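PDB 3KKF: putative antibiotic biosynthesis monooxygenase from Bacteroides thetaiotaomicron, which binds calcium and is probably an oxidoreductase of the antibiotic biosynthesis monooxygenase family, its substrate and reaction unidentified. Local coordinates for residues Ile60-Asp63 against Glu64-Lys68. Sequence-based numbering, arbitrary orientation. Where two conformers were deposited one is given.
Sequences IYAD and EAAYK. With CA (calcium ion), chain C.
Tyr-61 holds CG beside its backbone N (chi1 -54°) while Tyr-67 sets CG opposite its backbone N (chi1 171°), and these two choices bring the aromatic rings together where strand 54-61 gives way to helix 64-71. The pair is T-shaped: the edge of Tyr-67 meets the face of Tyr-61, with planes at 67° and centroids 5.0 Å apart. CD1 of Tyr-67 does the touching, standing over the rim of the Tyr-61 ring 3.6 Å from CZ. Nearer the CG end of the same face, Tyr-67 CB makes a CH-pi contact, 4.2 Å from the centroid of the Tyr-61 ring. Both hydroxyls are engaged beyond the pair, Tyr-61 OH by Glu-59 and Tyr-67 OH by Arg-8, which helps fix each ring at its outer end, and Met-6 of strand 6-14 packs against both side chains.

Two residues on from Tyr-61, Asp-63 is the N-cap of helix 64-71. Its side chain bends back to the helix start, where OD1 accepts from Ala-66 N at 2.8 Å, capping an amide of the first helical turn. Asp-63 O begins the helical pattern by taking a longer bond from Tyr-67 N, 3.3 Å away. The methyl of Ala-66 fills the inside of the bend, with its CB 4.4 Å from CB of both Tyr-61 and Ala-62.

Just before the cap, Ala-62 turns its carbonyl outward, and its O binds the calcium ion at 2.3 Å, alongside two waters, Gly-1, Asn-4 and Asn-5. This N-capped strand-to-helix turn thus joins sheet and helix in a ferredoxin-like dimeric alpha-beta barrel subunit and supplies a main-chain ligand to its calcium site.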
loop_
_atom_site.group_PDB
_atom_site.type_symbol
_atom_site.label_atom_id
_atom_site.label_comp_id
_atom_site.label_asym_id
_atom_site.label_seq_id
_atom_site.Cartn_x
_atom_site.Cartn_y
_atom_site.Cartn_z
ATOM N N ILE A 60 -1.225 6.921 5.411
ATOM C CA ILE A 60 -2.513 7.623 5.376
ATOM C C ILE A 60 -2.560 8.515 6.632
ATOM O O ILE A 60 -2.462 7.999 7.775
ATOM C CB ILE A 60 -3.740 6.686 5.335
ATOM C CG1 ILE A 60 -3.665 5.723 4.146
ATOM C CG2 ILE A 60 -5.010 7.523 5.311
ATOM C CD1 ILE A 60 -4.772 4.643 4.114
ATOM N N TYR A 61 -2.642 9.829 6.411
ATOM C CA TYR A 61 -2.756 10.808 7.471
ATOM C C TYR A 61 -4.137 11.428 7.403
ATOM O O TYR A 61 -4.724 11.558 6.325
ATOM C CB TYR A 61 -1.685 11.913 7.326
ATOM C CG TYR A 61 -0.278 11.380 7.233
ATOM C CD1 TYR A 61 0.448 11.109 8.368
ATOM C CD2 TYR A 61 0.311 11.088 5.999
ATOM C CE1 TYR A 61 1.744 10.579 8.298
ATOM C CE2 TYR A 61 1.579 10.582 5.908
ATOM C CZ TYR A 61 2.297 10.313 7.061
ATOM O OH TYR A 61 3.556 9.797 6.987
ATOM N N ALA A 62 -4.686 11.829 8.553
ATOM C CA ALA A 62 -6.029 12.424 8.573
ATOM C C ALA A 62 -6.144 13.665 7.686
ATOM O O ALA A 62 -7.200 13.922 7.110
ATOM C CB ALA A 62 -6.425 12.774 10.002
ATOM N N ASP A 63 -5.067 14.420 7.602
ATOM C CA ASP A 63 -4.996 15.655 6.801
ATOM C C ASP A 63 -3.530 16.100 6.752
ATOM O O ASP A 63 -2.652 15.443 7.395
ATOM C CB ASP A 63 -5.932 16.757 7.357
ATOM C CG ASP A 63 -5.769 16.992 8.842
ATOM O OD1 ASP A 63 -4.653 16.894 9.375
ATOM O OD2 ASP A 63 -6.791 17.325 9.501
ATOM N N GLU A 64 -3.221 17.175 6.021
ATOM C CA GLU A 64 -1.851 17.651 5.944
ATOM C C GLU A 64 -1.334 18.187 7.284
ATOM O O GLU A 64 -0.143 18.092 7.535
ATOM C CB GLU A 64 -1.652 18.632 4.798
ATOM C CG GLU A 64 -1.857 17.945 3.422
ATOM C CD GLU A 64 -1.591 18.824 2.236
ATOM O OE1 GLU A 64 -1.132 19.970 2.431
ATOM O OE2 GLU A 64 -1.830 18.352 1.093
ATOM N N ALA A 65 -2.218 18.738 8.139
ATOM C CA ALA A 65 -1.827 19.192 9.486
ATOM C C ALA A 65 -1.279 18.010 10.284
ATOM O O ALA A 65 -0.254 18.147 10.981
ATOM C CB ALA A 65 -3.006 19.829 10.232
ATOM N N ALA A 66 -1.932 16.842 10.182
ATOM C CA ALA A 66 -1.470 15.645 10.888
ATOM C C ALA A 66 -0.093 15.220 10.406
ATOM O O ALA A 66 0.756 14.810 11.193
ATOM C CB ALA A 66 -2.485 14.486 10.760
ATOM N N TYR A 67 0.131 15.288 9.102
ATOM C CA TYR A 67 1.421 14.951 8.523
ATOM C C TYR A 67 2.531 15.908 9.030
ATOM O O TYR A 67 3.602 15.485 9.442
ATOM C CB TYR A 67 1.338 14.972 6.975
ATOM C CG TYR A 67 2.706 14.830 6.341
ATOM C CD1 TYR A 67 3.398 13.642 6.415
ATOM C CD2 TYR A 67 3.317 15.906 5.711
ATOM C CE1 TYR A 67 4.648 13.508 5.870
ATOM C CE2 TYR A 67 4.573 15.781 5.162
ATOM C CZ TYR A 67 5.233 14.567 5.244
ATOM O OH TYR A 67 6.493 14.415 4.698
ATOM N N LYS A 68 2.252 17.214 8.999
ATOM C CA LYS A 68 3.234 18.185 9.455
ATOM C C LYS A 68 3.542 17.992 10.934
ATOM O O LYS A 68 4.709 18.096 11.337
ATOM C CB LYS A 68 2.815 19.624 9.131
ATOM C CG LYS A 68 2.831 19.906 7.674
ATOM C CD LYS A 68 4.161 19.554 7.054
ATOM C CE LYS A 68 4.200 19.903 5.625
ATOM N NZ LYS A 68 4.025 21.343 5.467
HETATM CA CA CA C . -9.459 13.361 6.983
HETATM O O HOH W 1 -9.537 14.946 8.763
HETATM O O HOH W 2 -9.770 11.851 8.797
#